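Local coordinates for protein rifin (Plasmodium falciparum, PDB 7JZI) that probably serves as a variant surface antigen of the malaria parasite, here as a helical extracellular piece bound by another protein, at residues K35-T38 with I43-S46; H22-V27 with S46-S51; D37-G42 with D64-E69; E86-I91 with K102-N107. All blocks are in the same frame, centred on the assembly; numbering follows the deposited sequence.

Contacts 1 and 2 both use the short helix 43-50, while contacts 1 and 3 use the loop before it and share the residues Asp-37 and Thr-38. Contact 4 joins other elements, helix 84-88 and helix 101-127, about 17 Å from contact 1 between centres; it is the one buried contact of the four, and apolar like contact 2. The others are only partly buried: contact 1 mixes a valine, an aromatic ring and an exposed carboxylate, contact 2 relies on a methionine beside a ring, and contact 3 is the one with side-chain hydrogen bonding across it. Met-67 and Ile-105 touch, linking the helices of contacts 3 and 4.

Contact 1: K35-T38 with I43-S46; sequences KVDT and IFNS
Val-36 and Phe-44 lean across each other obliquely where the loop that follows helix 8-33 passes the start of helix 43-50. The valine branch that touches is CG1, held anti to the backbone N (chi1 177°), and it lies 3.5 Å from Phe-44 CB; Val-36 O comes 3.4 Å from the same Phe-44 CB. Val-36 also packs on Ile-63 of helix 56-70, so a compact beta-branched residue suits this buried spot. Phe-44 turns its CG anti to its own backbone N as well (chi1 169°), carrying the ring past the valine. Phenylalanine suits its place because it is long enough to set its base against Val-36 and its far end by Asp-37. There the carboxylate and ring planes stand 57° apart, and OD1 of Asp-37 lies 3.8 Å from Phe-44 CE1, an oblique approach. Each segment is braced within itself: Thr-38 N bonds to Lys-35 O at 3.0 Å, and Ser-46 OG to Ile-43 O at 2.8 Å. Across the contact the grip is mostly van der Waals contact of a valine and the base of a phenylalanine, while the exposed Asp-37 can probably keep its charge hydrated at the border.

Contact 2: H22-V27 with S46-S51; sequences HGMKIV and SFVQNS. Unlike the reference sequence in segment 46-51: Gln-49 (reference Asn).
The Phe-47 ring meets Met-24 obliquely: the sulfur SD of Met-24 stands 4.9 Å from the centroid of the Phe-47 ring, 50° off the ring normal. One face of the ring carries Ser-51 O, which sits 3.8 Å above the plane and is offset toward the rim. The ring of His-52 also meets Phe-47, with the two planes at about 90°, and Val-56 and Leu-59 of helix 56-70 add further apolar cover. The ring is therefore buried where helix 43-50 and helix 56-70 come together.

Met-24 does most of the touching from helix 8-33. Its chain extends from the backbone with CG anti to N and runs antiparallel alongside the Phe-47 side chain, putting Met-24 SD 4.0 Å from Phe-47 CE2. A bend at the last torsion (chi3 111°) then takes the methyl off toward Val-48, where Met-24 CE comes 3.5 Å from Val-48 CA and also touches Val-48 CB. The sulfur, Met-24 SD, meets Ser-51 CA at 3.7 Å, at the point where helix 43-50 ends and Ser-51 takes positive phi. A long, flexible thioether suits this place, since one side chain reaches a ring, a valine and a helix end at once. The arrangement is a Met-aromatic contact at a helix-helix interface, by which the short helix 43-50 is laid against the long helix 8-33 of this all-helical domain.

Contact 3: D37-G42 with D64-E69; sequences DTLKSG and DTEMNE
Glu-66 reaches from helix 56-70 to Ser-41 and Leu-39 in the loop before helix 43-50. Its CB points toward the loop, and CG, anti to the backbone N, lies alongside leucine: Leu-39 CD2 is 3.7 Å from Glu-66 CG, the two side chains overlapping lengthwise with their tips pointing opposite ways. Here the aliphatic part of the glutamate does the work of a hydrocarbon, covering a leucine that is buried and also packs on Ile-81. The chain bends at chi2 (134°), which turns the carboxylate toward Ser-41, and Glu-66 CD comes 3.6 Å from Ser-41 OG.

In this all-helical fold the contact pins helix 56-70 to the loop that connects helix 8-33 to helix 43-50. Gly-42, the N-cap residue of helix 43-50, follows Ser-41 directly; at its positive phi a CB would press against Ser-41 O, so glycine fits here.

At the tip the two oxygens divide their tasks. OE2 faces the backbone, with Ser-41 N 3.5 Å from Glu-66 OE2 in a weak bond whose N-H angle is 146°, and Leu-39 CB lies 3.9 Å from the same Glu-66 OE2. OE1 of Glu-66 accepts a hydrogen bond from Ser-41 OG at 2.9 Å, met on the syn side and 28° out of the carboxylate plane. Ser-41 OG is also weakly bonded to Ile-43 N in the first turn of the helix, so a small hydroxyl side chain connects the carboxylate to the helix start, whose N-H groups would tend to stabilise the negative charge.

Contact 4: E86-I91 with K102-N107; sequences EKLGVI and KDAITN
This is a buried apolar contact in an all-helical domain, the packing of the C-terminal end of helix 84-88 on the first turns of the long helix 101-127. Leu-88 carries it. Its side chain lies against Ala-104, whose methyl is small enough for the two backbones to approach closely, 5.7 Å between Leu-88 CA and Ala-104 CA. Leucine suits the other side, since it offers two methyls pointing in different directions. With CG anti to the carbonyl carbon (chi1 -71°), CD2 of Leu-88 packs 4.0 Å from Ala-104 CB, while CD1 turns toward Ile-105, the two side chains lying at a slant. Ile-105 faces on to Ile-63 and Met-67, and Leu-88 also touches Val-108, so the contact continues into helix 56-70 and further along helix 101-127. The short helix stops at Gly-89, which takes positive phi (97°), a conformation easily adopted without a side chain that would meet the preceding carbonyl. Beyond it, Val-90 O accepts a hydrogen bond from a basic side chain of the other protein in the assembly, so this turn lies at that interface. Leu-88 O sits 3.7 Å from Ala-104 CB, and Leu-88 CD1 is 4.2 Å from Ile-105 CG1.

Contact 1: K35-T38 with I43-S46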
loop_
_atom_site.group_PDB
_atom_site.type_symbol
_atom_site.label_atom_id
_atom_site.label_comp_id
_atom_site.label_asym_id
_atom_site.label_seq_id
_atom_site.Cartn_x
_atom_site.Cartn_y
_atom_site.Cartn_z
ATOM N N LYS B 35 -7.358 3.632 8.692
ATOM C CA LYS B 35 -8.483 2.726 8.425
ATOM C C LYS B 35 -8.107 1.252 8.539
ATOM O O LYS B 35 -8.527 0.423 7.723
ATOM C CB LYS B 35 -9.219 2.907 7.106
ATOM C CG LYS B 35 -10.119 4.107 6.915
ATOM C CD LYS B 35 -9.815 4.944 5.709
ATOM C CE LYS B 35 -11.163 5.764 5.519
ATOM N NZ LYS B 35 -11.516 6.024 4.137
ATOM N N VAL B 36 -7.274 0.904 9.512
ATOM C CA VAL B 36 -7.117 -0.505 9.821
ATOM C C VAL B 36 -8.487 -1.110 10.178
ATOM O O VAL B 36 -8.683 -2.324 10.077
ATOM C CB VAL B 36 -6.086 -0.626 10.954
ATOM C CG1 VAL B 36 -5.913 -2.058 11.390
ATOM C CG2 VAL B 36 -4.758 -0.036 10.523
ATOM N N ASP B 37 -9.459 -0.269 10.553
ATOM C CA ASP B 37 -10.895 -0.574 10.619
ATOM C C ASP B 37 -11.531 -1.305 9.428
ATOM O O ASP B 37 -12.380 -2.190 9.617
ATOM C CB ASP B 37 -11.616 0.736 10.967
ATOM C CG ASP B 37 -13.005 0.510 11.510
ATOM O OD1 ASP B 37 -13.222 0.451 12.741
ATOM O OD2 ASP B 37 -13.909 0.715 10.663
ATOM N N THR B 38 -11.145 -1.004 8.194
ATOM C CA THR B 38 -11.946 -1.581 7.120
ATOM C C THR B 38 -11.465 -2.962 6.674
ATOM O O THR B 38 -12.208 -3.654 5.970
ATOM C CB THR B 38 -12.017 -0.617 5.939
ATOM O OG1 THR B 38 -12.645 -1.264 4.831
ATOM C CG2 THR B 38 -10.632 -0.136 5.551
ATOM N N ILE B 43 -7.648 -7.881 11.618
ATOM C CA ILE B 43 -6.447 -7.619 12.404
ATOM C C ILE B 43 -6.711 -6.543 13.448
ATOM O O ILE B 43 -6.227 -6.627 14.582
ATOM C CB ILE B 43 -5.273 -7.246 11.484
ATOM C CG1 ILE B 43 -4.982 -8.394 10.523
ATOM C CG2 ILE B 43 -4.057 -6.976 12.312
ATOM C CD1 ILE B 43 -4.011 -8.045 9.414
ATOM N N PHE B 44 -7.479 -5.518 13.084
ATOM C CA PHE B 44 -7.731 -4.417 14.007
ATOM C C PHE B 44 -8.449 -4.906 15.258
ATOM O O PHE B 44 -8.052 -4.578 16.383
ATOM C CB PHE B 44 -8.545 -3.327 13.307
ATOM C CG PHE B 44 -9.084 -2.275 14.236
ATOM C CD1 PHE B 44 -10.451 -2.143 14.428
ATOM C CD2 PHE B 44 -8.231 -1.422 14.917
ATOM C CE1 PHE B 44 -10.960 -1.181 15.282
ATOM C CE2 PHE B 44 -8.735 -0.451 15.769
ATOM C CZ PHE B 44 -10.101 -0.333 15.954
ATOM N N ASN B 45 -9.587 -5.558 15.048
ATOM C CA ASN B 45 -10.378 -6.011 16.212
ATOM C C ASN B 45 -9.471 -6.920 17.034
ATOM O O ASN B 45 -9.518 -6.851 18.265
ATOM C CB ASN B 45 -11.693 -6.656 15.778
ATOM C CG ASN B 45 -12.740 -5.643 15.375
ATOM O OD1 ASN B 45 -12.669 -4.481 15.765
ATOM N ND2 ASN B 45 -13.724 -6.076 14.605
ATOM N N SER B 46 -8.652 -7.722 16.364
ATOM C CA SER B 46 -7.833 -8.686 17.132
ATOM C C SER B 46 -6.886 -7.915 18.038
ATOM O O SER B 46 -6.758 -8.289 19.210
ATOM C CB SER B 46 -7.073 -9.608 16.231
ATOM O OG SER B 46 -5.795 -9.078 15.918
#

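Contact 2: H22-V27 with S46-S51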
loop_
_atom_site.group_PDB
_atom_site.type_symbol
_atom_site.label_atom_id
_atom_site.label_comp_id
_atom_site.label_asym_id
_atom_site.label_seq_id
_atom_site.Cartn_x
_atom_site.Cartn_y
_atom_site.Cartn_z
ATOM N N HIS B 22 -4.039 3.341 29.029
ATOM C CA HIS B 22 -4.038 4.632 28.374
ATOM C C HIS B 22 -3.102 4.669 27.173
ATOM O O HIS B 22 -3.381 5.402 26.224
ATOM C CB HIS B 22 -3.838 5.740 29.412
ATOM C CG HIS B 22 -3.863 7.130 28.848
ATOM N ND1 HIS B 22 -4.229 7.426 27.557
ATOM C CD2 HIS B 22 -3.760 8.330 29.457
ATOM C CE1 HIS B 22 -4.187 8.724 27.356
ATOM N NE2 HIS B 22 -3.916 9.302 28.507
ATOM N N GLY B 23 -1.944 4.003 27.217
ATOM C CA GLY B 23 -1.072 4.013 26.057
ATOM C C GLY B 23 -1.706 3.411 24.818
ATOM O O GLY B 23 -1.333 3.772 23.700
ATOM N N MET B 24 -2.646 2.472 24.987
ATOM C CA MET B 24 -3.283 1.904 23.795
ATOM C C MET B 24 -4.290 2.828 23.095
ATOM O O MET B 24 -4.484 2.685 21.880
ATOM C CB MET B 24 -3.953 0.573 24.115
ATOM C CG MET B 24 -4.110 -0.272 22.848
ATOM S SD MET B 24 -4.553 -1.991 23.094
ATOM C CE MET B 24 -6.210 -1.943 22.439
ATOM N N LYS B 25 -5.005 3.700 23.822
ATOM C CA LYS B 25 -6.070 4.484 23.180
ATOM C C LYS B 25 -5.551 5.424 22.080
ATOM O O LYS B 25 -6.122 5.475 20.974
ATOM C CB LYS B 25 -6.866 5.263 24.231
ATOM C CG LYS B 25 -7.040 4.510 25.533
ATOM C CD LYS B 25 -8.284 4.989 26.251
ATOM C CE LYS B 25 -8.400 4.361 27.608
ATOM N NZ LYS B 25 -7.678 5.110 28.629
ATOM N N ILE B 26 -4.507 6.207 22.369
ATOM C CA ILE B 26 -3.952 7.083 21.340
ATOM C C ILE B 26 -3.550 6.279 20.098
ATOM O O ILE B 26 -3.734 6.726 18.955
ATOM C CB ILE B 26 -2.813 7.950 21.926
ATOM C CG1 ILE B 26 -1.647 7.131 22.497
ATOM C CG2 ILE B 26 -3.318 8.970 22.974
ATOM C CD1 ILE B 26 -0.601 8.082 23.222
ATOM N N VAL B 27 -3.006 5.076 20.281
ATOM C CA VAL B 27 -2.615 4.356 19.075
ATOM C C VAL B 27 -3.809 3.692 18.390
ATOM O O VAL B 27 -3.764 3.458 17.178
ATOM C CB VAL B 27 -1.497 3.328 19.356
ATOM C CG1 VAL B 27 -0.276 3.979 20.029
ATOM C CG2 VAL B 27 -1.986 2.152 20.177
ATOM N N SER B 46 -8.652 -7.722 16.364
ATOM C CA SER B 46 -7.833 -8.686 17.132
ATOM C C SER B 46 -6.886 -7.915 18.038
ATOM O O SER B 46 -6.758 -8.289 19.210
ATOM C CB SER B 46 -7.073 -9.608 16.231
ATOM O OG SER B 46 -5.795 -9.078 15.918
ATOM N N PHE B 47 -6.267 -6.861 17.513
ATOM C CA PHE B 47 -5.258 -6.140 18.323
ATOM C C PHE B 47 -5.965 -5.541 19.527
ATOM O O PHE B 47 -5.439 -5.622 20.646
ATOM C CB PHE B 47 -4.626 -5.013 17.513
ATOM C CG PHE B 47 -3.537 -4.256 18.226
ATOM C CD1 PHE B 47 -2.240 -4.737 18.243
ATOM C CD2 PHE B 47 -3.809 -3.061 18.869
ATOM C CE1 PHE B 47 -1.237 -4.042 18.894
ATOM C CE2 PHE B 47 -2.806 -2.368 19.522
ATOM C CZ PHE B 47 -1.524 -2.860 19.533
ATOM N N VAL B 48 -7.141 -4.969 19.289
ATOM C CA VAL B 48 -7.817 -4.281 20.420
ATOM C C VAL B 48 -8.172 -5.306 21.500
ATOM O O VAL B 48 -7.997 -4.981 22.685
ATOM C CB VAL B 48 -8.993 -3.390 19.980
ATOM C CG1 VAL B 48 -8.584 -2.429 18.879
ATOM C CG2 VAL B 48 -10.236 -4.166 19.588
ATOM N N GLN B 49 -8.637 -6.497 21.113
ATOM C CA GLN B 49 -8.959 -7.558 22.107
ATOM C C GLN B 49 -7.708 -8.070 22.828
ATOM O O GLN B 49 -7.816 -8.360 24.028
ATOM C CB GLN B 49 -9.825 -8.665 21.511
ATOM C CG GLN B 49 -11.207 -8.178 21.105
ATOM C CD GLN B 49 -12.142 -9.315 20.776
ATOM O OE1 GLN B 49 -11.798 -10.487 20.914
ATOM N NE2 GLN B 49 -13.344 -8.973 20.340
ATOM N N ASN B 50 -6.572 -8.203 22.142
ATOM C CA ASN B 50 -5.394 -8.828 22.803
ATOM C C ASN B 50 -4.466 -7.821 23.509
ATOM O O ASN B 50 -3.524 -8.304 24.158
ATOM C CB ASN B 50 -4.692 -9.823 21.878
ATOM C CG ASN B 50 -5.570 -10.993 21.496
ATOM O OD1 ASN B 50 -6.725 -11.068 21.904
ATOM N ND2 ASN B 50 -5.028 -11.912 20.715
ATOM N N SER B 51 -4.698 -6.506 23.411
ATOM C CA SER B 51 -3.902 -5.480 24.155
ATOM C C SER B 51 -2.456 -5.391 23.651
ATOM O O SER B 51 -2.319 -5.197 22.444
ATOM C CB SER B 51 -3.971 -5.686 25.648
ATOM O OG SER B 51 -3.457 -4.559 26.342
#

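Contact 3: D37-G42 with D64-E69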
loop_
_atom_site.group_PDB
_atom_site.type_symbol
_atom_site.label_atom_id
_atom_site.label_comp_id
_atom_site.label_asym_id
_atom_site.label_seq_id
_atom_site.Cartn_x
_atom_site.Cartn_y
_atom_site.Cartn_z
ATOM N N ASP B 37 -9.459 -0.269 10.553
ATOM C CA ASP B 37 -10.895 -0.574 10.619
ATOM C C ASP B 37 -11.531 -1.305 9.428
ATOM O O ASP B 37 -12.380 -2.190 9.617
ATOM C CB ASP B 37 -11.616 0.736 10.967
ATOM C CG ASP B 37 -13.005 0.510 11.510
ATOM O OD1 ASP B 37 -13.222 0.451 12.741
ATOM O OD2 ASP B 37 -13.909 0.715 10.663
ATOM N N THR B 38 -11.145 -1.004 8.194
ATOM C CA THR B 38 -11.946 -1.581 7.120
ATOM C C THR B 38 -11.465 -2.962 6.674
ATOM O O THR B 38 -12.208 -3.654 5.970
ATOM C CB THR B 38 -12.017 -0.617 5.939
ATOM O OG1 THR B 38 -12.645 -1.264 4.831
ATOM C CG2 THR B 38 -10.632 -0.136 5.551
ATOM N N LEU B 39 -10.274 -3.394 7.085
ATOM C CA LEU B 39 -9.767 -4.699 6.663
ATOM C C LEU B 39 -10.625 -5.843 7.200
ATOM O O LEU B 39 -10.863 -5.939 8.407
ATOM C CB LEU B 39 -8.317 -4.878 7.115
ATOM C CG LEU B 39 -7.314 -3.791 6.734
ATOM C CD1 LEU B 39 -5.965 -4.114 7.333
ATOM C CD2 LEU B 39 -7.221 -3.673 5.227
ATOM N N LYS B 40 -11.062 -6.731 6.298
ATOM C CA LYS B 40 -11.920 -7.864 6.635
ATOM C C LYS B 40 -11.149 -9.082 7.122
ATOM O O LYS B 40 -11.778 -10.087 7.467
ATOM C CB LYS B 40 -12.767 -8.270 5.426
ATOM C CG LYS B 40 -14.035 -7.453 5.214
ATOM C CD LYS B 40 -15.213 -8.364 4.897
ATOM C CE LYS B 40 -15.822 -8.970 6.156
ATOM N NZ LYS B 40 -17.070 -9.719 5.846
ATOM N N SER B 41 -9.814 -9.031 7.130
ATOM C CA SER B 41 -9.047 -9.993 7.914
ATOM C C SER B 41 -9.442 -9.957 9.383
ATOM O O SER B 41 -9.529 -11.000 10.041
ATOM C CB SER B 41 -7.555 -9.713 7.777
ATOM O OG SER B 41 -7.244 -8.451 8.344
ATOM N N GLY B 42 -9.662 -8.761 9.919
ATOM C CA GLY B 42 -9.963 -8.600 11.325
ATOM C C GLY B 42 -8.768 -8.305 12.204
ATOM O O GLY B 42 -8.860 -8.455 13.428
ATOM N N ASP B 64 0.760 -4.004 5.422
ATOM C CA ASP B 64 1.288 -3.870 4.075
ATOM C C ASP B 64 0.750 -4.987 3.192
ATOM O O ASP B 64 0.127 -4.723 2.155
ATOM C CB ASP B 64 2.815 -3.874 4.090
ATOM C CG ASP B 64 3.410 -3.529 2.731
ATOM O OD1 ASP B 64 2.641 -3.147 1.819
ATOM O OD2 ASP B 64 4.641 -3.656 2.562
ATOM N N THR B 65 0.910 -6.244 3.629
ATOM C CA THR B 65 0.497 -7.365 2.789
ATOM C C THR B 65 -0.957 -7.204 2.385
ATOM O O THR B 65 -1.274 -7.106 1.191
ATOM C CB THR B 65 0.708 -8.707 3.505
ATOM O OG1 THR B 65 -0.449 -9.027 4.284
ATOM C CG2 THR B 65 1.930 -8.670 4.399
ATOM N N GLU B 66 -1.836 -7.047 3.377
ATOM C CA GLU B 66 -3.248 -6.924 3.057
ATOM C C GLU B 66 -3.493 -5.750 2.129
ATOM O O GLU B 66 -4.162 -5.905 1.098
ATOM C CB GLU B 66 -4.073 -6.759 4.324
ATOM C CG GLU B 66 -5.561 -6.742 4.050
ATOM C CD GLU B 66 -6.317 -7.625 5.005
ATOM O OE1 GLU B 66 -5.687 -8.068 5.984
ATOM O OE2 GLU B 66 -7.530 -7.856 4.789
ATOM N N MET B 67 -2.885 -4.592 2.421
ATOM C CA MET B 67 -3.173 -3.427 1.596
ATOM C C MET B 67 -2.762 -3.684 0.159
ATOM O O MET B 67 -3.544 -3.415 -0.764
ATOM C CB MET B 67 -2.478 -2.188 2.161
ATOM C CG MET B 67 -3.115 -0.879 1.718
ATOM S SD MET B 67 -2.385 0.616 2.432
ATOM C CE MET B 67 -2.139 0.101 4.124
ATOM N N ASN B 68 -1.617 -4.337 -0.006
ATOM C CA ASN B 68 -1.116 -4.651 -1.364
ATOM C C ASN B 68 -2.189 -5.485 -2.068
ATOM O O ASN B 68 -2.493 -5.167 -3.222
ATOM C CB ASN B 68 0.273 -5.283 -1.341
ATOM C CG ASN B 68 1.368 -4.299 -0.999
ATOM O OD1 ASN B 68 2.520 -4.685 -0.824
ATOM N ND2 ASN B 68 1.024 -3.027 -0.901
ATOM N N GLU B 69 -2.733 -6.518 -1.413
ATOM C CA GLU B 69 -3.713 -7.364 -2.082
ATOM C C GLU B 69 -4.985 -6.600 -2.406
ATOM O O GLU B 69 -5.574 -6.805 -3.474
ATOM C CB GLU B 69 -4.069 -8.586 -1.237
ATOM C CG GLU B 69 -4.913 -9.581 -2.010
ATOM C CD GLU B 69 -5.580 -10.619 -1.139
ATOM O OE1 GLU B 69 -5.025 -10.931 -0.070
ATOM O OE2 GLU B 69 -6.670 -11.107 -1.510
#

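Contact 4: E86-I91 with K102-N107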
loop_
_atom_site.group_PDB
_atom_site.type_symbol
_atom_site.label_atom_id
_atom_site.label_comp_id
_atom_site.label_asym_id
_atom_site.label_seq_id
_atom_site.Cartn_x
_atom_site.Cartn_y
_atom_site.Cartn_z
ATOM N N GLU B 86 -2.284 7.891 -0.307
ATOM C CA GLU B 86 -1.826 9.243 -0.714
ATOM C C GLU B 86 -1.162 9.915 0.481
ATOM O O GLU B 86 -0.134 10.575 0.291
ATOM C CB GLU B 86 -3.010 10.091 -1.166
ATOM C CG GLU B 86 -3.654 9.606 -2.449
ATOM C CD GLU B 86 -4.914 10.364 -2.829
ATOM O OE1 GLU B 86 -5.506 11.006 -1.941
ATOM O OE2 GLU B 86 -5.295 10.317 -4.014
ATOM N N LYS B 87 -1.744 9.750 1.661
ATOM C CA LYS B 87 -1.164 10.334 2.891
ATOM C C LYS B 87 0.189 9.686 3.158
ATOM O O LYS B 87 1.090 10.387 3.625
ATOM C CB LYS B 87 -2.160 10.151 4.036
ATOM C CG LYS B 87 -3.608 10.421 3.646
ATOM C CD LYS B 87 -4.584 10.372 4.798
ATOM C CE LYS B 87 -6.005 10.662 4.364
ATOM N NZ LYS B 87 -6.930 10.758 5.518
ATOM N N LEU B 88 0.307 8.390 2.889
ATOM C CA LEU B 88 1.570 7.660 3.153
ATOM C C LEU B 88 2.679 8.225 2.273
ATOM O O LEU B 88 3.836 8.176 2.692
ATOM C CB LEU B 88 1.358 6.166 2.908
ATOM C CG LEU B 88 0.482 5.439 3.925
ATOM C CD1 LEU B 88 0.163 4.033 3.446
ATOM C CD2 LEU B 88 1.159 5.391 5.285
ATOM N N GLY B 89 2.334 8.737 1.096
ATOM C CA GLY B 89 3.349 9.364 0.235
ATOM C C GLY B 89 3.865 8.413 -0.814
ATOM O O GLY B 89 4.814 8.771 -1.509
ATOM N N VAL B 90 3.224 7.262 -0.955
ATOM C CA VAL B 90 3.690 6.222 -1.909
ATOM C C VAL B 90 3.170 6.535 -3.306
ATOM O O VAL B 90 3.485 5.770 -4.217
ATOM C CB VAL B 90 3.251 4.828 -1.440
ATOM C CG1 VAL B 90 3.917 4.460 -0.127
ATOM C CG2 VAL B 90 1.744 4.738 -1.307
ATOM N N ILE B 91 2.403 7.606 -3.469
ATOM C CA ILE B 91 1.991 7.990 -4.847
ATOM C C ILE B 91 3.124 8.863 -5.401
ATOM O O ILE B 91 3.434 9.876 -4.763
ATOM C CB ILE B 91 0.595 8.629 -4.910
ATOM C CG1 ILE B 91 -0.507 7.570 -4.978
ATOM C CG2 ILE B 91 0.493 9.583 -6.088
ATOM C CD1 ILE B 91 -0.733 6.823 -3.690
ATOM N N LYS B 102 5.702 -0.297 3.208
ATOM C CA LYS B 102 5.922 -0.834 4.543
ATOM C C LYS B 102 6.721 0.138 5.395
ATOM O O LYS B 102 6.458 0.273 6.595
ATOM C CB LYS B 102 6.622 -2.194 4.438
ATOM C CG LYS B 102 7.089 -2.845 5.742
ATOM C CD LYS B 102 8.540 -2.526 6.064
ATOM C CE LYS B 102 9.014 -3.326 7.263
ATOM N NZ LYS B 102 8.725 -2.644 8.550
ATOM N N ASP B 103 7.666 0.857 4.788
ATOM C CA ASP B 103 8.437 1.825 5.555
ATOM C C ASP B 103 7.561 2.987 6.003
ATOM O O ASP B 103 7.662 3.435 7.150
ATOM C CB ASP B 103 9.628 2.321 4.737
ATOM C CG ASP B 103 10.804 1.365 4.790
ATOM O OD1 ASP B 103 10.882 0.560 5.746
ATOM O OD2 ASP B 103 11.646 1.414 3.870
ATOM N N ALA B 104 6.666 3.458 5.130
ATOM C CA ALA B 104 5.761 4.538 5.509
ATOM C C ALA B 104 4.804 4.097 6.609
ATOM O O ALA B 104 4.528 4.860 7.545
ATOM C CB ALA B 104 4.984 5.022 4.286
ATOM N N ILE B 105 4.308 2.862 6.528
ATOM C CA ILE B 105 3.417 2.359 7.566
ATOM C C ILE B 105 4.156 2.270 8.894
ATOM O O ILE B 105 3.632 2.660 9.947
ATOM C CB ILE B 105 2.831 1.001 7.137
ATOM C CG1 ILE B 105 2.053 1.152 5.830
ATOM C CG2 ILE B 105 1.921 0.441 8.205
ATOM C CD1 ILE B 105 1.276 -0.075 5.439
ATOM N N THR B 106 5.396 1.784 8.864
ATOM C CA THR B 106 6.177 1.692 10.092
ATOM C C THR B 106 6.502 3.072 10.661
ATOM O O THR B 106 6.577 3.231 11.879
ATOM C CB THR B 106 7.450 0.870 9.864
ATOM O OG1 THR B 106 8.057 1.232 8.619
ATOM C CG2 THR B 106 7.133 -0.629 9.872
ATOM N N ASN B 107 6.705 4.083 9.810
ATOM C CA ASN B 107 6.945 5.423 10.355
ATOM C C ASN B 107 5.680 6.016 10.970
ATOM O O ASN B 107 5.739 6.650 12.036
ATOM C CB ASN B 107 7.473 6.371 9.273
ATOM C CG ASN B 107 8.821 5.947 8.705
ATOM O OD1 ASN B 107 8.944 5.681 7.510
ATOM N ND2 ASN B 107 9.841 5.911 9.553
#